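Local coordinates for probable chemoreceptor (Methyl-accepting chemotaxis) transmembrane protein (Rhizobium meliloti, PDB 6D8V) that senses quaternary ammonium compounds for bacterial chemotaxis, binding 1,1-dimethyl-prolinium (proline betaine) in its sensory domain, at residues Thr49-Ala54 / Gly97-Tyr102; Tyr156-Met159 / Met164-Val167. All coordinates share one frame; numbering follows the deposited sequence.

Contact 1: residues Thr49-Ala54 / Gly97-Tyr102. With PBE (1,1-dimethyl-prolinium), chain C.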
ATOM      1  N   THR A  49     -10.533  26.416  -1.469  1.00116.74           N
ATOM      2  CA  THR A  49     -11.056  25.533  -0.437  1.00125.06           C
ATOM      3  C   THR A  49     -10.478  25.940   0.907  1.00123.42           C
ATOM      4  O   THR A  49      -9.261  26.111   1.040  1.00116.62           O
ATOM      5  CB  THR A  49     -10.731  24.060  -0.727  1.00133.31           C
ATOM      6  OG1 THR A  49      -9.499  23.693  -0.084  1.00138.18           O
ATOM      7  CG2 THR A  49     -10.628  23.820  -2.234  1.00105.75           C
ATOM      8  N   ASP A  50     -11.351  26.101   1.893  1.00134.98           N
ATOM      9  CA  ASP A  50     -10.921  26.364   3.258  1.00130.45           C
ATOM     10  C   ASP A  50     -10.398  25.064   3.867  1.00125.21           C
ATOM     11  O   ASP A  50     -10.216  24.052   3.183  1.00126.74           O
ATOM     12  CB  ASP A  50     -12.066  26.974   4.067  1.00127.55           C
ATOM     13  CG  ASP A  50     -13.352  26.170   3.973  1.00125.25           C
ATOM     14  OD1 ASP A  50     -13.362  25.119   3.307  1.00130.38           O
ATOM     15  OD2 ASP A  50     -14.361  26.593   4.569  1.00133.10           O
ATOM     16  N   ARG A  51     -10.125  25.079   5.169  1.00129.16           N
ATOM     17  CA  ARG A  51      -9.724  23.847   5.835  1.00128.46           C
ATOM     18  C   ARG A  51     -10.900  22.896   6.008  1.00127.89           C
ATOM     19  O   ARG A  51     -10.717  21.673   5.975  1.00107.10           O
ATOM     20  CB  ARG A  51      -9.099  24.157   7.193  1.00132.88           C
ATOM     21  CG  ARG A  51     -10.084  24.665   8.235  1.00133.77           C
ATOM     22  CD  ARG A  51      -9.757  24.046   9.579  1.00120.94           C
ATOM     23  NE  ARG A  51      -8.343  24.222   9.890  1.00120.96           N
ATOM     24  CZ  ARG A  51      -7.635  23.396  10.650  1.00121.23           C
ATOM     25  NH1 ARG A  51      -8.210  22.324  11.179  1.00120.12           N
ATOM     26  NH2 ARG A  51      -6.351  23.639  10.875  1.00134.46           N
ATOM     27  N   ALA A  52     -12.106  23.437   6.197  1.00139.34           N
ATOM     28  CA  ALA A  52     -13.291  22.595   6.309  1.00126.63           C
ATOM     29  C   ALA A  52     -13.521  21.811   5.024  1.00115.22           C
ATOM     30  O   ALA A  52     -13.704  20.588   5.051  1.00110.81           O
ATOM     31  CB  ALA A  52     -14.512  23.454   6.648  1.00119.96           C
ATOM     32  N   GLY A  53     -13.497  22.505   3.883  1.00119.22           N
ATOM     33  CA  GLY A  53     -13.744  21.854   2.607  1.00114.18           C
ATOM     34  C   GLY A  53     -12.683  20.842   2.220  1.00106.02           C
ATOM     35  O   GLY A  53     -12.988  19.834   1.574  1.00 98.08           O
ATOM     36  N   ALA A  54     -11.424  21.094   2.585  1.00106.47           N
ATOM     37  CA  ALA A  54     -10.394  20.095   2.321  1.00102.65           C
ATOM     38  C   ALA A  54     -10.811  18.735   2.866  1.00109.86           C
ATOM     39  O   ALA A  54     -10.600  17.705   2.216  1.00107.57           O
ATOM     40  CB  ALA A  54      -9.057  20.533   2.918  1.00105.95           C
ATOM     41  N   GLY A  97      -1.833  19.169  17.679  1.00127.32           N
ATOM     42  CA  GLY A  97      -2.163  20.465  17.118  1.00136.27           C
ATOM     43  C   GLY A  97      -1.728  20.617  15.673  1.00145.02           C
ATOM     44  O   GLY A  97      -1.018  21.568  15.332  1.00158.07           O
ATOM     45  N   ALA A  98      -2.146  19.696  14.808  1.00128.23           N
ATOM     46  CA  ALA A  98      -1.743  19.740  13.410  1.00121.78           C
ATOM     47  C   ALA A  98      -2.887  19.242  12.538  1.00125.41           C
ATOM     48  O   ALA A  98      -3.627  18.335  12.930  1.00120.35           O
ATOM     49  CB  ALA A  98      -0.480  18.909  13.166  1.00105.95           C
ATOM     50  N   PHE A  99      -3.021  19.837  11.355  1.00130.10           N
ATOM     51  CA  PHE A  99      -4.108  19.499  10.438  1.00119.13           C
ATOM     52  C   PHE A  99      -3.862  18.109   9.865  1.00110.09           C
ATOM     53  O   PHE A  99      -3.016  17.925   8.990  1.00108.41           O
ATOM     54  CB  PHE A  99      -4.218  20.546   9.336  1.00114.87           C
ATOM     55  CG  PHE A  99      -5.375  20.324   8.405  1.00116.33           C
ATOM     56  CD1 PHE A  99      -6.633  20.019   8.905  1.00111.88           C
ATOM     57  CD2 PHE A  99      -5.210  20.428   7.032  1.00108.17           C
ATOM     58  CE1 PHE A  99      -7.704  19.816   8.055  1.00112.07           C
ATOM     59  CE2 PHE A  99      -6.277  20.225   6.176  1.00104.23           C
ATOM     60  CZ  PHE A  99      -7.527  19.919   6.687  1.00112.38           C
ATOM     61  N   THR A 100      -4.612  17.123  10.354  1.00104.02           N
ATOM     62  CA  THR A 100      -4.424  15.721   9.978  1.00102.38           C
ATOM     63  C   THR A 100      -5.780  15.043   9.816  1.00104.97           C
ATOM     64  O   THR A 100      -6.212  14.260  10.668  1.00113.77           O
ATOM     65  CB  THR A 100      -3.569  14.987  11.017  1.00112.27           C
ATOM     66  OG1 THR A 100      -4.036  15.305  12.335  1.00112.10           O
ATOM     67  CG2 THR A 100      -2.108  15.398  10.901  1.00104.96           C
ATOM     68  N   PRO A 101      -6.481  15.322   8.723  1.00107.36           N
ATOM     69  CA  PRO A 101      -7.744  14.626   8.456  1.00107.26           C
ATOM     70  C   PRO A 101      -7.505  13.221   7.934  1.00107.77           C
ATOM     71  O   PRO A 101      -6.521  12.947   7.242  1.00 97.72           O
ATOM     72  CB  PRO A 101      -8.414  15.492   7.379  1.00 92.40           C
ATOM     73  CG  PRO A 101      -7.515  16.679   7.169  1.00 97.09           C
ATOM     74  CD  PRO A 101      -6.164  16.305   7.677  1.00109.17           C
ATOM     75  N   TYR A 102      -8.440  12.326   8.249  1.00102.35           N
ATOM     76  CA  TYR A 102      -8.280  10.931   7.846  1.00 97.84           C
ATOM     77  C   TYR A 102      -9.647  10.271   7.719  1.00 94.46           C
ATOM     78  O   TYR A 102     -10.310  10.017   8.728  1.00105.24           O
ATOM     79  CB  TYR A 102      -7.410  10.185   8.846  1.00105.88           C
ATOM     80  CG  TYR A 102      -7.164   8.741   8.474  1.00 94.62           C
ATOM     81  CD1 TYR A 102      -7.151   8.339   7.144  1.00 84.15           C
ATOM     82  CD2 TYR A 102      -6.939   7.783   9.455  1.00 87.55           C
ATOM     83  CE1 TYR A 102      -6.926   7.021   6.805  1.00 89.28           C
ATOM     84  CE2 TYR A 102      -6.714   6.466   9.122  1.00 88.06           C
ATOM     85  CZ  TYR A 102      -6.709   6.086   7.800  1.00 86.81           C
ATOM     86  OH  TYR A 102      -6.482   4.768   7.472  1.00 83.58           O
TER
HETATM   87  N   PBE C 402      -2.604   6.984   8.130  1.00102.12           N
HETATM   88  CD  PBE C 402      -1.866   7.502   7.185  1.00 91.91           C
HETATM   89  CA  PBE C 402      -1.545   6.421   9.063  1.00106.11           C
HETATM   90  CB  PBE C 402      -0.492   7.600   9.097  1.00111.80           C
HETATM   91  CG  PBE C 402      -0.563   8.132   7.954  1.00 95.38           C
HETATM   92  CE  PBE C 402      -3.415   8.041   8.770  1.00110.08           C
HETATM   93  CF  PBE C 402      -3.458   5.908   7.591  1.00 91.79           C
HETATM   94  C   PBE C 402      -1.980   6.055  10.392  1.00 93.14           C
HETATM   95  O   PBE C 402      -1.119   5.907  11.302  1.00 98.64           O
HETATM   96  OXT PBE C 402      -3.196   5.855  10.649  1.00 97.76           O
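Arg51 and Phe99 carry most of this contact, their side chains running antiparallel past one another. The guanidinium lays one face over the ring atom CD1, with NH1 3.6 Å from Phe99 CD1. The two planes stand 52° apart, so this is an oblique meeting and not a flat stack. Arginine suits the place because its flat group can lie against an aromatic while NE forms a salt bridge with Asp81. Phe99 holds CG anti to its backbone N (chi1 -176°), which directs the ring at the first turn of helix 51-58. There Ala54 CB meets the ring edge, 4.1 Å from Phe99 CZ, and the carbonyl Arg51 O comes within 3.7 Å of the same CZ. Alanine is small enough to let the ring sit close to the helix. One ring face is covered by Pro101, whose CD stands 3.8 Å above the plane of the Phe99 ring, over its centre; Tyr80 and Ile55 also touch Phe99.

The solvent side is much looser. Asp50 and Ala52 are exposed and do not touch 97-102. Asp50 works within its own segment as the N-cap: its OD1 accepts from Gly53 N at 2.7 Å, the donor lying 42° out of the carboxylate plane.

At the far end of 97-102 the chain enters strand 101-105 and reaches the ligand. Methyl CE of the bound 1,1-dimethyl-prolinium lies over the centre of the Tyr102 ring, 3.5 Å above its plane, while Glu143 N and Gly144 N hydrogen-bond to the ligand. With Trp72, Phe116, Trp124 and Tyr140 also lining the pocket, the arrangement is consistent with the aromatic box that often holds quaternary ammonium groups, here set in the first PDC module of a Cache-type sensor.

Contact 2: residues Tyr156-Met159 / Met164-Val167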
ATOM      1  N   TYR A 156       1.655  11.175  -1.959  1.00 75.79           N
ATOM      2  CA  TYR A 156       2.125  12.155  -2.921  1.00 76.53           C
ATOM      3  C   TYR A 156       2.338  13.492  -2.231  1.00 87.77           C
ATOM      4  O   TYR A 156       1.620  13.831  -1.285  1.00 89.24           O
ATOM      5  CB  TYR A 156       1.123  12.335  -4.072  1.00 69.67           C
ATOM      6  CG  TYR A 156       1.365  11.413  -5.239  1.00 74.11           C
ATOM      7  CD1 TYR A 156       0.778  10.157  -5.288  1.00 69.69           C
ATOM      8  CD2 TYR A 156       2.186  11.797  -6.295  1.00 80.32           C
ATOM      9  CE1 TYR A 156       1.001   9.310  -6.365  1.00 64.04           C
ATOM     10  CE2 TYR A 156       2.419  10.953  -7.361  1.00 83.39           C
ATOM     11  CZ  TYR A 156       1.825   9.712  -7.391  1.00 69.33           C
ATOM     12  OH  TYR A 156       2.054   8.863  -8.450  1.00 74.73           O
ATOM     13  N   PRO A 157       3.320  14.267  -2.679  1.00 98.47           N
ATOM     14  CA  PRO A 157       3.490  15.618  -2.132  1.00 96.78           C
ATOM     15  C   PRO A 157       2.371  16.531  -2.598  1.00 94.45           C
ATOM     16  O   PRO A 157       1.955  16.491  -3.759  1.00103.36           O
ATOM     17  CB  PRO A 157       4.846  16.065  -2.694  1.00 87.06           C
ATOM     18  CG  PRO A 157       5.514  14.808  -3.177  1.00 96.94           C
ATOM     19  CD  PRO A 157       4.409  13.891  -3.594  1.00 99.02           C
ATOM     20  N   VAL A 158       1.874  17.348  -1.675  1.00 87.37           N
ATOM     21  CA  VAL A 158       0.880  18.372  -1.977  1.00 95.45           C
ATOM     22  C   VAL A 158       1.613  19.699  -2.128  1.00113.88           C
ATOM     23  O   VAL A 158       2.308  20.138  -1.204  1.00115.20           O
ATOM     24  CB  VAL A 158      -0.200  18.450  -0.885  1.00 90.00           C
ATOM     25  CG1 VAL A 158      -1.166  19.585  -1.176  1.00102.27           C
ATOM     26  CG2 VAL A 158      -0.951  17.141  -0.787  1.00 80.34           C
ATOM     27  N   MET A 159       1.458  20.339  -3.290  1.00110.72           N
ATOM     28  CA  MET A 159       2.178  21.563  -3.616  1.00103.97           C
ATOM     29  C   MET A 159       1.222  22.746  -3.708  1.00107.17           C
ATOM     30  O   MET A 159       0.084  22.606  -4.165  1.00106.86           O
ATOM     31  CB  MET A 159       2.938  21.417  -4.935  1.00 98.35           C
ATOM     32  CG  MET A 159       3.870  20.226  -4.994  1.00 98.61           C
ATOM     33  SD  MET A 159       5.310  20.385  -3.926  1.00109.87           S
ATOM     34  CE  MET A 159       6.028  21.895  -4.568  1.00103.74           C
ATOM     35  N   MET A 164       5.987  22.975  -1.135  1.00113.29           N
ATOM     36  CA  MET A 164       5.149  21.892  -0.635  1.00109.59           C
ATOM     37  C   MET A 164       4.615  22.243   0.746  1.00107.65           C
ATOM     38  O   MET A 164       5.315  22.836   1.571  1.00109.25           O
ATOM     39  CB  MET A 164       5.921  20.566  -0.604  1.00100.08           C
ATOM     40  CG  MET A 164       6.566  20.220   0.731  1.00111.17           C
ATOM     41  SD  MET A 164       7.047  18.477   0.884  1.00119.21           S
ATOM     42  CE  MET A 164       5.458  17.657   0.782  1.00119.68           C
ATOM     43  N   ILE A 165       3.353  21.889   0.984  1.00100.32           N
ATOM     44  CA  ILE A 165       2.655  22.216   2.222  1.00107.69           C
ATOM     45  C   ILE A 165       2.202  20.980   2.984  1.00115.67           C
ATOM     46  O   ILE A 165       1.554  21.117   4.028  1.00114.58           O
ATOM     47  CB  ILE A 165       1.453  23.145   1.959  1.00103.99           C
ATOM     48  CG1 ILE A 165       0.433  22.444   1.058  1.00 99.37           C
ATOM     49  CG2 ILE A 165       1.914  24.467   1.359  1.00109.52           C
ATOM     50  CD1 ILE A 165      -0.813  23.269   0.782  1.00105.90           C
ATOM     51  N   GLY A 166       2.512  19.787   2.502  1.00108.76           N
ATOM     52  CA  GLY A 166       2.137  18.577   3.200  1.00 97.33           C
ATOM     53  C   GLY A 166       2.110  17.392   2.251  1.00101.22           C
ATOM     54  O   GLY A 166       2.533  17.484   1.097  1.00123.19           O
ATOM     55  N   VAL A 167       1.587  16.284   2.768  1.00 82.94           N
ATOM     56  CA  VAL A 167       1.534  15.020   2.044  1.00 80.16           C
ATOM     57  C   VAL A 167       0.112  14.483   2.104  1.00 85.26           C
ATOM     58  O   VAL A 167      -0.488  14.434   3.180  1.00 93.11           O
ATOM     59  CB  VAL A 167       2.515  13.987   2.632  1.00 77.48           C
ATOM     60  CG1 VAL A 167       2.347  12.644   1.935  1.00 80.58           C
ATOM     61  CG2 VAL A 167       3.950  14.483   2.539  1.00 80.81           C
TER
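Val158 and its partners across the hairpin are held first by backbone bonds. Val158 N donates to Gly166 O at 2.9 Å, tilted 30° from the carbonyl plane, and Ile165 N donates to Val158 O at 3.0 Å, nearly in line with the C=O. Pro157 pairs with Val167 and Met159 with Met164 as non-hydrogen-bonded pairs, a place that suits proline, which has no N-H to give. Between them Ile165 and Gly166 together face Val158, consistent with a beta bulge; a CB on Gly166 would press on the carbonyl O of Ile165.

Weak CA-H...O contacts come next, from Val167 CA to Tyr156 O at 3.5 Å and from Met164 CA to Val158 O.

The apolar contacts divide between the sheet faces. Toward helix 123-131, Met164 CE reaches Pro157 CB at 3.9 Å, and Met159, bent at chi2 (-70°) and chi3 (-58°), folds its SD back onto Met164 CB. Toward helix 2-45, Val158 CG1 lies 4.0 Å from Ile165 CG1, while Val158 also touches Ser37. Cutting Val158 back to an alanine removes both methyls and is likely to open a gap beside Ser37 where CG1 met Ile165.

Two backbone hydrogen bonds thus set the register; packing toward helix 123-131 is apolar, whereas helix 2-45 adds a hydrogen bond from Ser37 to Pro157 O.

How the contacts relate
Both contacts reach the same antiparallel sheet, contact 1 through strand 101-105 and contact 2 through the hairpin of strands 149-160 and 163-173. Their centres lie 13 Å apart and they do not touch. The residues that meet in contact 1 are all buried, though its helix start turns exposed residues outward; contact 2 is buried in the main, with Met159 exposed and Met164 partly exposed. Contact 1 joins a helix to a loop mainly by side chains, a charged group against an aromatic, without a hydrogen bond across. Contact 2 is sheet pairing, with backbone bonds leading. Contact 1 also includes a ligand-lining residue, whereas the side chain of Val167 in contact 2 stays about 8 Å from the ligand.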